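Long-range contacts in tryptophane-5-halogenase (Microbispora sp. ATCC PTA-5024, PDB 5UAO), which probably chlorinates a tryptophan of the lanthipeptide NAI-107 at carbon 5 of its indole, using flavin-adenine dinucleotide as cofactor: residues A[79-83]-A[172-176]; A[86-92]-A[187-192]. One frame throughout, in Å; residues are numbered along the deposited sequence.

Interaction 1: A[79-83]-A[172-176]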
# COMPACT_ATOMS: atom_id res chain seq x y z
N VAL A 79 2.77 -0.19 22.31
CA VAL A 79 3.48 0.68 23.26
C VAL A 79 3.31 2.18 22.99
O VAL A 79 3.02 2.97 23.94
CB VAL A 79 4.98 0.33 23.30
CG1 VAL A 79 5.73 1.25 24.26
CG2 VAL A 79 5.15 -1.14 23.73
N MET A 80 3.46 2.58 21.73
CA MET A 80 3.14 3.92 21.31
C MET A 80 1.71 4.34 21.43
O MET A 80 1.41 5.49 21.85
CB MET A 80 3.65 4.18 19.90
CG MET A 80 5.16 4.18 19.82
SD MET A 80 5.73 4.70 18.19
CE MET A 80 5.36 3.21 17.29
N PHE A 81 0.80 3.47 21.04
CA PHE A 81 -0.62 3.74 21.25
C PHE A 81 -0.98 4.04 22.69
O PHE A 81 -1.59 5.08 23.01
CB PHE A 81 -1.44 2.55 20.70
CG PHE A 81 -2.91 2.77 20.75
CD1 PHE A 81 -3.57 3.38 19.73
CD2 PHE A 81 -3.63 2.29 21.81
CE1 PHE A 81 -4.95 3.62 19.82
CE2 PHE A 81 -4.98 2.51 21.91
CZ PHE A 81 -5.64 3.16 20.90
N LEU A 82 -0.52 3.20 23.60
CA LEU A 82 -0.85 3.41 24.99
C LEU A 82 -0.30 4.75 25.47
O LEU A 82 -1.03 5.54 26.09
CB LEU A 82 -0.35 2.26 25.90
CG LEU A 82 -1.04 0.89 25.67
CD1 LEU A 82 -0.22 -0.22 26.31
CD2 LEU A 82 -2.49 0.88 26.14
N HIS A 83 0.99 4.98 25.25
CA HIS A 83 1.60 6.09 25.87
C HIS A 83 1.39 7.43 25.11
O HIS A 83 1.22 8.49 25.77
CB HIS A 83 3.06 5.83 26.19
CG HIS A 83 3.29 4.64 27.09
ND1 HIS A 83 2.67 4.49 28.31
CD2 HIS A 83 4.03 3.52 26.89
CE1 HIS A 83 3.03 3.32 28.84
NE2 HIS A 83 3.88 2.73 28.01
N PHE A 172 9.92 -3.39 20.84
CA PHE A 172 9.49 -4.46 21.78
C PHE A 172 8.07 -4.15 22.22
O PHE A 172 7.55 -3.02 22.03
CB PHE A 172 10.45 -4.56 23.00
CG PHE A 172 10.30 -3.37 23.97
CD1 PHE A 172 10.98 -2.16 23.73
CD2 PHE A 172 9.40 -3.43 25.02
CE1 PHE A 172 10.77 -1.06 24.55
CE2 PHE A 172 9.20 -2.34 25.87
CZ PHE A 172 9.90 -1.15 25.64
N ALA A 173 7.44 -5.13 22.87
CA ALA A 173 6.04 -5.02 23.26
C ALA A 173 5.88 -5.46 24.70
O ALA A 173 6.87 -5.75 25.40
CB ALA A 173 5.18 -5.85 22.35
N TYR A 174 4.65 -5.37 25.17
CA TYR A 174 4.35 -5.74 26.52
C TYR A 174 3.61 -7.07 26.58
O TYR A 174 2.77 -7.42 25.72
CB TYR A 174 3.44 -4.72 27.17
CG TYR A 174 4.01 -3.31 27.36
CD1 TYR A 174 5.29 -3.11 27.86
CD2 TYR A 174 3.21 -2.19 27.15
CE1 TYR A 174 5.78 -1.83 28.04
CE2 TYR A 174 3.69 -0.88 27.39
CZ TYR A 174 4.99 -0.72 27.83
OH TYR A 174 5.48 0.57 28.08
N HIS A 175 3.81 -7.74 27.69
CA HIS A 175 2.82 -8.71 28.21
C HIS A 175 2.17 -8.08 29.44
O HIS A 175 2.86 -7.50 30.33
CB HIS A 175 3.48 -10.01 28.65
CG HIS A 175 4.30 -10.72 27.63
ND1 HIS A 175 5.64 -10.99 27.82
CD2 HIS A 175 3.96 -11.35 26.48
CE1 HIS A 175 6.11 -11.66 26.79
NE2 HIS A 175 5.10 -11.93 25.98
N MET A 176 0.84 -8.17 29.51
CA MET A 176 0.02 -7.46 30.52
C MET A 176 -1.06 -8.39 31.09
O MET A 176 -1.92 -8.91 30.34
CB MET A 176 -0.65 -6.22 29.91
CG MET A 176 0.31 -5.25 29.26
SD MET A 176 -0.52 -4.04 28.22
CE MET A 176 -1.12 -5.09 26.92
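Tyr174, on the short strand 173-175, reaches toward helix 76-85 and meets three of its side chains, each from a different side. Its hydroxyl lies in the plane of the His83 imidazole, at the edge, and the two come from opposite directions: Tyr174 OH and His83 NE2 are 2.7 Å apart in a nearly straight hydrogen bond (161°). Either group could be the donor. The rings themselves meet rim to rim with their planes at 81°, neither lying over the other. The other ring nitrogen, ND1, is hydrogen-bonded to the carbonyl oxygen of Ile88, so bonds at both nitrogens fix the ring's rotation.

Val79 covers one face of the phenol. Its CG2 stands 4.0 Å from the centroid of the Tyr174 ring, close to the ring normal, as a CH-pi contact. The branches divide the work: CG1, anti to the backbone N (chi1 179°), runs alongside the hydroxyl end, while CG2 presses on the face and also comes to 3.5 Å from Phe172 O, a buried carbonyl oxygen with no hydrogen-bond partner. Leu82 works at the ring's edge, where its CD1 lies 4.0 Å from Tyr174 CD2; the same methyl touches Met176 SD at 4.3 Å, so it meets both Tyr174 and the residue just past the strand. Phe93 of the following helix adds a further aromatic neighbour to both Tyr174 and His83.

The short helix segment crosses the strand segment steeply, and the contact is wholly buried. It is a worked example of how a strand can be fastened to a helix largely through one aromatic side chain: an apolar face and edge, with a polar tip satisfied by histidine. Here strand 173-175, paired antiparallel with 100-102, packs on helix 76-85 within the FAD-bound halogenase fold.

Interaction 2: A[86-92]-A[187-192]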
# COMPACT_ATOMS: atom_id res chain seq x y z
N LEU A 86 -3.00 7.56 23.87
CA LEU A 86 -3.89 7.69 25.03
C LEU A 86 -3.23 8.50 26.18
O LEU A 86 -3.90 8.72 27.21
CB LEU A 86 -4.38 6.34 25.55
CG LEU A 86 -5.16 5.38 24.61
CD1 LEU A 86 -5.57 4.21 25.46
CD2 LEU A 86 -6.39 6.01 24.01
N GLY A 87 -1.98 8.94 26.04
CA GLY A 87 -1.32 9.78 27.09
C GLY A 87 -1.20 9.08 28.45
O GLY A 87 -1.26 9.70 29.52
N ILE A 88 -0.99 7.77 28.43
CA ILE A 88 -0.83 7.02 29.68
C ILE A 88 0.59 7.18 30.15
O ILE A 88 1.51 6.89 29.40
CB ILE A 88 -1.13 5.52 29.47
CG1 ILE A 88 -2.63 5.33 29.24
CG2 ILE A 88 -0.65 4.74 30.67
CD1 ILE A 88 -3.01 3.91 28.92
N ASP A 89 0.76 7.71 31.37
CA ASP A 89 2.06 7.89 31.99
C ASP A 89 2.78 6.56 32.24
O ASP A 89 2.27 5.70 32.93
CB ASP A 89 1.90 8.59 33.35
CG ASP A 89 3.22 8.66 34.15
OD1 ASP A 89 4.13 9.42 33.75
OD2 ASP A 89 3.38 7.97 35.16
N PRO A 90 4.00 6.44 31.77
CA PRO A 90 4.62 5.11 31.87
C PRO A 90 4.97 4.64 33.24
O PRO A 90 4.90 3.45 33.49
CB PRO A 90 5.87 5.22 31.02
CG PRO A 90 6.09 6.65 30.76
CD PRO A 90 4.75 7.33 30.85
N ALA A 91 5.33 5.55 34.16
CA ALA A 91 5.67 5.12 35.51
C ALA A 91 4.42 4.57 36.19
O ALA A 91 4.43 3.50 36.82
CB ALA A 91 6.30 6.30 36.31
N GLU A 92 3.32 5.28 36.04
CA GLU A 92 2.04 4.84 36.57
C GLU A 92 1.56 3.51 35.97
O GLU A 92 1.03 2.66 36.67
CB GLU A 92 0.97 5.90 36.31
CG GLU A 92 -0.33 5.66 37.09
CD GLU A 92 -1.37 6.76 36.88
OE1 GLU A 92 -1.84 6.96 35.72
OE2 GLU A 92 -1.73 7.41 37.90
N GLU A 187 -10.04 2.70 35.90
CA GLU A 187 -9.71 3.81 36.79
C GLU A 187 -9.39 5.06 36.01
O GLU A 187 -9.83 6.15 36.39
CB GLU A 187 -8.52 3.43 37.72
CG GLU A 187 -7.89 4.60 38.51
CD GLU A 187 -6.35 4.55 38.60
OE1 GLU A 187 -5.81 3.84 39.49
OE2 GLU A 187 -5.68 5.27 37.81
N LEU A 188 -8.60 4.92 34.94
CA LEU A 188 -8.24 6.05 34.12
C LEU A 188 -9.43 6.66 33.49
O LEU A 188 -9.55 7.85 33.49
CB LEU A 188 -7.24 5.70 33.01
CG LEU A 188 -5.76 5.87 33.23
CD1 LEU A 188 -4.99 5.63 31.93
CD2 LEU A 188 -5.49 7.28 33.71
N ALA A 189 -10.35 5.85 32.96
CA ALA A 189 -11.54 6.38 32.32
C ALA A 189 -12.39 7.24 33.30
O ALA A 189 -12.86 8.33 32.94
CB ALA A 189 -12.38 5.22 31.77
N ALA A 190 -12.51 6.76 34.55
CA ALA A 190 -13.29 7.49 35.56
C ALA A 190 -12.60 8.80 35.92
O ALA A 190 -13.23 9.83 36.01
CB ALA A 190 -13.44 6.64 36.80
N ARG A 191 -11.29 8.75 36.06
CA ARG A 191 -10.54 9.93 36.39
C ARG A 191 -10.63 10.94 35.27
O ARG A 191 -10.58 12.12 35.51
CB ARG A 191 -9.10 9.52 36.54
CG ARG A 191 -8.19 10.61 36.99
CD ARG A 191 -6.95 9.96 37.61
NE ARG A 191 -5.86 9.86 36.66
CZ ARG A 191 -4.86 8.99 36.71
NH1 ARG A 191 -4.80 8.06 37.65
NH2 ARG A 191 -3.92 9.05 35.78
N ARG A 192 -10.72 10.50 34.04
CA ARG A 192 -10.82 11.41 32.93
C ARG A 192 -12.21 11.80 32.48
O ARG A 192 -12.33 12.47 31.46
CB ARG A 192 -10.05 10.83 31.78
CG ARG A 192 -8.58 10.76 32.09
CD ARG A 192 -7.86 10.15 30.94
NE ARG A 192 -6.42 9.98 31.15
CZ ARG A 192 -5.60 9.58 30.18
NH1 ARG A 192 -6.08 9.27 28.97
NH2 ARG A 192 -4.32 9.44 30.43
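Two arginines at the end of helix 178-191 reach across to segment 86-92, one for a carboxylate and the other for backbone carbonyls. In the salt bridge, Arg191 grips Glu92 end-on, one nitrogen to each oxygen. Arg191 NH2 meets the syn lone pair of Glu92 OE1 at 2.9 Å, almost straight (172°), whereas the bond from Arg191 NH1 to Glu92 OE2 is more bent, the two planes being 46° apart. Arg191 NH1 also binds Glu187, and Tyr184 OH bonds Glu92 OE1. An alanine in place of Glu92 would probably cost Arg191 both bonds to this carboxylate, leaving its salt bridge to Glu187, and deprive Tyr184 OH of this acceptor.

Among the hydrogen bonds to backbone, Arg192, its chain extended from CG to NE, brings NH1 to 2.9 Å from Leu86 O, in the guanidinium plane; NH2 adds weak bonds to Leu86 O and Gly87 O.

The apolar contact lies between these polar grips: Ile88 CG1 is 3.6 Å from Leu188 CD1.

Within its own segment, Asp89 OD2 accepts from Glu92 N at 2.8 Å, an N-cap bond starting helix 90-97. The whole is a partly buried helix-end junction, with arginines at and just beyond the C-terminal end of helix 178-191 holding the interhelical loop and a capped helix start.

The two interactions, centred 14 Å apart, are joined by consecutive elements of the chain: helices 76-85 and 90-97 on one side, strand 173-175 and helix 178-191 on the other. They touch directly. Besides the imidazole bond to Ile88, a probable backbone hydrogen bond, Phe81 O to Leu86 N at 3.0 Å, ties the loop gripped in interaction 2 back to the helix used in interaction 1. His83 CE1 also packs on Pro90 CA. Interaction 1 is the nearer to the bound FAD, the side chain of Met176 lying about 7 Å from it; in interaction 2 that of Leu86 is about 13 Å away. A buried contact close to the cofactor thus passes into a more peripheral, charged one.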